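Local coordinates for protein hydrazine synthase subunit gamma (Candidatus Kuenenia stuttgartiensis, PDB 5C2V) that catalyses the three-electron reduction of nitric oxide to hydroxylamine, the first half-reaction of hydrazine synthesis, as a diheme subunit of the hydrazine synthase complex, at residues C[120-125]-C[150-155]. Residues are numbered along the deposited sequence; the frame is centred on the assembly and turned at random.
Sequences SSLDRV and YIRALE. With HEC (heme c), chain V.
Leu122 and Ile151 meet beside one methyl-bearing edge of heme c, whose flat ring both segments touch. Over one face lies Val125, its CG1 3.5 Å from heme C3A; a water coordinates the iron from the same face, and His67 is the protein axial ligand. The edge is lined from both segments: Leu122 CD2 reaches heme CMA (3.7 Å), while Ile151 CD1, close to the ring plane, reaches CMB (3.8 Å). Val125 meets the face because CG1 stands anti to the backbone N (chi1 176°).

Between the segments the packing is wholly apolar. Leu122 and Ile151 run past each other in opposite directions, with Leu122 CD1 3.8 Å from Ile151 CG2. The same CD1 rests 3.6 Å from Arg152 CG, the aliphatic root of a chain that bends at chi3 (65°) and sends NH1 to Ser36 O. Ser121 OG accepts a weak capping bond from Arg124 N where the chain turns into helix 123-126.

That short helix continues directly to Cys126, a further covalent attachment to this heme. The arrangement is thus part of the heme pocket of one alpha-helical lobe, which carries a c-type heme, lined here by Leu122, by helix 123-126 and by the end of helix 141-152, around the heme that appears to form the active site.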
ATOM      1  N   SER C 120      46.282  29.234  24.596  1.00 56.84           N
ATOM      2  CA  SER C 120      46.965  30.496  24.863  1.00 56.40           C
ATOM      3  C   SER C 120      46.003  31.614  25.252  1.00 58.06           C
ATOM      4  O   SER C 120      46.351  32.494  26.038  1.00 65.89           O
ATOM      5  CB  SER C 120      47.786  30.920  23.644  1.00 59.07           C
ATOM      6  OG  SER C 120      46.958  31.117  22.511  1.00 42.02           O
ATOM      7  N   SER C 121      44.795  31.580  24.697  1.00 57.81           N
ATOM      8  CA  SER C 121      43.804  32.613  24.979  1.00 57.65           C
ATOM      9  C   SER C 121      42.420  32.025  25.212  1.00 65.94           C
ATOM     10  O   SER C 121      42.106  30.939  24.731  1.00 65.11           O
ATOM     11  CB  SER C 121      43.746  33.624  23.833  1.00 60.07           C
ATOM     12  OG  SER C 121      43.343  33.002  22.625  1.00 49.01           O
ATOM     13  N   LEU C 122      41.593  32.758  25.951  1.00 57.19           N
ATOM     14  CA  LEU C 122      40.207  32.365  26.164  1.00 55.00           C
ATOM     15  C   LEU C 122      39.421  32.462  24.862  1.00 66.58           C
ATOM     16  O   LEU C 122      38.391  31.807  24.699  1.00 53.85           O
ATOM     17  CB  LEU C 122      39.559  33.234  27.243  1.00 51.32           C
ATOM     18  CG  LEU C 122      40.034  33.002  28.678  1.00 47.51           C
ATOM     19  CD1 LEU C 122      39.432  34.033  29.617  1.00 47.92           C
ATOM     20  CD2 LEU C 122      39.681  31.598  29.129  1.00 41.94           C
ATOM     21  N   ASP C 123      39.915  33.285  23.941  1.00 59.93           N
ATOM     22  CA  ASP C 123      39.282  33.452  22.638  1.00 54.74           C
ATOM     23  C   ASP C 123      39.287  32.141  21.861  1.00 55.16           C
ATOM     24  O   ASP C 123      38.332  31.824  21.155  1.00 73.16           O
ATOM     25  CB  ASP C 123      39.988  34.539  21.822  1.00 70.43           C
ATOM     26  CG  ASP C 123      40.314  35.771  22.643  1.00 70.15           C
ATOM     27  OD1 ASP C 123      39.906  35.831  23.820  1.00 73.88           O
ATOM     28  OD2 ASP C 123      40.972  36.686  22.105  1.00 74.71           O
ATOM     29  N   ARG C 124      40.369  31.381  22.001  1.00 46.50           N
ATOM     30  CA  ARG C 124      40.509  30.110  21.299  1.00 50.17           C
ATOM     31  C   ARG C 124      39.664  29.011  21.936  1.00 48.35           C
ATOM     32  O   ARG C 124      39.544  27.914  21.390  1.00 50.55           O
ATOM     33  CB  ARG C 124      41.977  29.680  21.260  1.00 51.68           C
ATOM     34  CG  ARG C 124      42.846  30.505  20.326  1.00 56.74           C
ATOM     35  CD  ARG C 124      44.266  29.966  20.288  1.00 55.61           C
ATOM     36  NE  ARG C 124      45.033  30.518  19.176  1.00 54.64           N
ATOM     37  CZ  ARG C 124      46.261  30.126  18.849  1.00 56.59           C
ATOM     38  NH1 ARG C 124      46.864  29.176  19.551  1.00 57.75           N
ATOM     39  NH2 ARG C 124      46.885  30.682  17.820  1.00 54.67           N
ATOM     40  N   VAL C 125      39.083  29.306  23.093  1.00 44.19           N
ATOM     41  CA  VAL C 125      38.193  28.364  23.760  1.00 44.79           C
ATOM     42  C   VAL C 125      36.754  28.560  23.291  1.00 56.03           C
ATOM     43  O   VAL C 125      36.160  27.666  22.690  1.00 57.58           O
ATOM     44  CB  VAL C 125      38.252  28.507  25.291  1.00 51.73           C
ATOM     45  CG1 VAL C 125      37.237  27.583  25.945  1.00 48.90           C
ATOM     46  CG2 VAL C 125      39.653  28.209  25.797  1.00 46.07           C
ATOM     47  N   TYR C 150      33.418  38.951  29.636  1.00 48.70           N
ATOM     48  CA  TYR C 150      32.543  38.405  30.670  1.00 42.58           C
ATOM     49  C   TYR C 150      33.236  37.294  31.448  1.00 37.42           C
ATOM     50  O   TYR C 150      33.108  37.206  32.669  1.00 43.55           O
ATOM     51  CB  TYR C 150      31.239  37.875  30.068  1.00 56.63           C
ATOM     52  CG  TYR C 150      30.439  37.036  31.040  1.00 47.26           C
ATOM     53  CD1 TYR C 150      29.673  37.633  32.034  1.00 41.62           C
ATOM     54  CD2 TYR C 150      30.457  35.648  30.972  1.00 36.14           C
ATOM     55  CE1 TYR C 150      28.947  36.872  32.931  1.00 33.59           C
ATOM     56  CE2 TYR C 150      29.734  34.880  31.866  1.00 39.13           C
ATOM     57  CZ  TYR C 150      28.980  35.496  32.842  1.00 39.51           C
ATOM     58  OH  TYR C 150      28.257  34.734  33.732  1.00 34.45           O
ATOM     59  N   ILE C 151      33.961  36.439  30.733  1.00 45.66           N
ATOM     60  CA  ILE C 151      34.651  35.318  31.365  1.00 56.42           C
ATOM     61  C   ILE C 151      35.776  35.792  32.284  1.00 59.04           C
ATOM     62  O   ILE C 151      35.945  35.278  33.391  1.00 55.63           O
ATOM     63  CB  ILE C 151      35.224  34.360  30.311  1.00 50.96           C
ATOM     64  CG1 ILE C 151      34.090  33.780  29.468  1.00 42.22           C
ATOM     65  CG2 ILE C 151      36.016  33.242  30.970  1.00 36.64           C
ATOM     66  CD1 ILE C 151      34.482  33.525  28.047  1.00 69.67           C
ATOM     67  N   ARG C 152      36.535  36.779  31.821  1.00 52.94           N
ATOM     68  CA  ARG C 152      37.649  37.321  32.591  1.00 43.01           C
ATOM     69  C   ARG C 152      37.172  38.066  33.834  1.00 48.84           C
ATOM     70  O   ARG C 152      37.905  38.187  34.816  1.00 55.45           O
ATOM     71  CB  ARG C 152      38.493  38.252  31.716  1.00 45.54           C
ATOM     72  CG  ARG C 152      39.253  37.536  30.611  1.00 49.66           C
ATOM     73  CD  ARG C 152      39.757  38.502  29.551  1.00 36.02           C
ATOM     74  NE  ARG C 152      40.749  39.440  30.070  1.00 70.94           N
ATOM     75  CZ  ARG C 152      41.389  40.333  29.322  1.00 74.48           C
ATOM     76  NH1 ARG C 152      41.144  40.407  28.020  1.00 51.84           N
ATOM     77  NH2 ARG C 152      42.277  41.150  29.873  1.00 74.00           N
ATOM     78  N   ALA C 153      35.938  38.559  33.789  1.00 44.50           N
ATOM     79  CA  ALA C 153      35.389  39.360  34.877  1.00 34.83           C
ATOM     80  C   ALA C 153      34.808  38.498  35.993  1.00 37.98           C
ATOM     81  O   ALA C 153      34.331  39.016  37.002  1.00 58.05           O
ATOM     82  CB  ALA C 153      34.329  40.310  34.343  1.00 34.63           C
ATOM     83  N   LEU C 154      34.849  37.182  35.810  1.00 48.54           N
ATOM     84  CA  LEU C 154      34.331  36.260  36.815  1.00 55.67           C
ATOM     85  C   LEU C 154      35.327  36.060  37.954  1.00 55.20           C
ATOM     86  O   LEU C 154      36.492  35.731  37.727  1.00 55.88           O
ATOM     87  CB  LEU C 154      33.978  34.915  36.177  1.00 55.15           C
ATOM     88  CG  LEU C 154      32.747  34.922  35.267  1.00 57.27           C
ATOM     89  CD1 LEU C 154      32.530  33.554  34.637  1.00 49.71           C
ATOM     90  CD2 LEU C 154      31.513  35.365  36.041  1.00 32.77           C
ATOM     91  N   GLU C 155      34.853  36.257  39.180  1.00 54.51           N
ATOM     92  CA  GLU C 155      35.694  36.157  40.368  1.00 60.18           C
ATOM     93  C   GLU C 155      35.249  35.005  41.260  1.00 46.99           C
ATOM     94  O   GLU C 155      34.096  34.580  41.206  1.00 58.09           O
ATOM     95  CB  GLU C 155      35.666  37.469  41.157  1.00 40.24           C
ATOM     96  CG  GLU C 155      36.086  38.696  40.361  1.00 49.03           C
ATOM     97  CD  GLU C 155      37.580  38.752  40.109  1.00 56.53           C
ATOM     98  OE1 GLU C 155      38.330  38.023  40.791  1.00 57.59           O
ATOM     99  OE2 GLU C 155      38.005  39.530  39.229  1.00 54.23           O
TER
HETATM  100 FE   HEC V 404      33.107  25.401  27.775  1.00 42.81          FE
HETATM  101  CHA HEC V 404      36.181  24.482  29.005  1.00 53.24           C
HETATM  102  CHB HEC V 404      33.962  28.684  28.119  1.00 64.68           C
HETATM  103  CHC HEC V 404      30.125  26.332  26.310  1.00 42.51           C
HETATM  104  CHD HEC V 404      31.912  22.209  28.123  1.00 51.73           C
HETATM  105  NA  HEC V 404      34.792  26.401  28.410  1.00 52.30           N
HETATM  106  C1A HEC V 404      35.928  25.835  28.952  1.00 42.87           C
HETATM  107  C2A HEC V 404      36.775  26.907  29.452  1.00 60.25           C
HETATM  108  C3A HEC V 404      36.153  28.069  29.198  1.00 61.53           C
HETATM  109  C4A HEC V 404      34.897  27.769  28.542  1.00 49.49           C
HETATM  110  CMA HEC V 404      36.644  29.498  29.526  1.00 40.06           C
HETATM  111  CAA HEC V 404      38.155  26.714  30.131  1.00 48.03           C
HETATM  112  CBA HEC V 404      38.151  27.218  31.574  1.00 55.47           C
HETATM  113  CGA HEC V 404      39.518  27.053  32.186  1.00 66.94           C
HETATM  114  O1A HEC V 404      40.406  26.454  31.528  1.00 61.61           O
HETATM  115  O2A HEC V 404      39.718  27.520  33.338  1.00 61.50           O
HETATM  116  NB  HEC V 404      32.144  27.194  27.408  1.00 36.01           N
HETATM  117  C1B HEC V 404      32.816  28.401  27.406  1.00 42.37           C
HETATM  118  C2B HEC V 404      32.112  29.307  26.522  1.00 43.32           C
HETATM  119  C3B HEC V 404      31.048  28.663  26.027  1.00 51.96           C
HETATM  120  C4B HEC V 404      31.049  27.319  26.572  1.00 54.55           C
HETATM  121  CMB HEC V 404      32.530  30.767  26.241  1.00 39.50           C
HETATM  122  CAB HEC V 404      29.993  29.216  25.040  1.00 28.74           C
HETATM  123  CBB HEC V 404      30.604  29.414  23.635  1.00 51.61           C
HETATM  124  NC  HEC V 404      31.332  24.452  27.319  1.00 53.14           N
HETATM  125  C1C HEC V 404      30.243  25.011  26.682  1.00 39.04           C
HETATM  126  C2C HEC V 404      29.318  23.945  26.353  1.00 41.89           C
HETATM  127  C3C HEC V 404      29.745  22.838  26.973  1.00 41.76           C
HETATM  128  C4C HEC V 404      31.065  23.112  27.516  1.00 41.12           C
HETATM  129  CMC HEC V 404      27.894  24.181  25.797  1.00 42.42           C
HETATM  130  CAC HEC V 404      29.043  21.459  26.982  1.00 43.48           C
HETATM  131  CBC HEC V 404      29.049  20.847  25.563  1.00 30.91           C
HETATM  132  ND  HEC V 404      33.903  23.630  28.526  1.00 26.76           N
HETATM  133  C1D HEC V 404      33.251  22.403  28.406  1.00 45.14           C
HETATM  134  C2D HEC V 404      34.214  21.346  28.624  1.00 43.45           C
HETATM  135  C3D HEC V 404      35.546  22.056  28.901  1.00 34.66           C
HETATM  136  C4D HEC V 404      35.258  23.471  28.819  1.00 50.09           C
HETATM  137  CMD HEC V 404      33.954  19.825  28.588  1.00 44.54           C
HETATM  138  CAD HEC V 404      36.910  21.399  29.194  1.00 44.86           C
HETATM  139  CBD HEC V 404      37.551  21.004  27.867  1.00 50.34           C
HETATM  140  CGD HEC V 404      38.896  20.377  28.122  1.00 61.98           C
HETATM  141  O1D HEC V 404      39.579  19.992  27.137  1.00 55.51           O
HETATM  142  O2D HEC V 404      39.283  20.263  29.311  1.00 52.96           O
HETATM  143  O   HOH W   1      34.082  24.955  25.973  1.00 37.07           O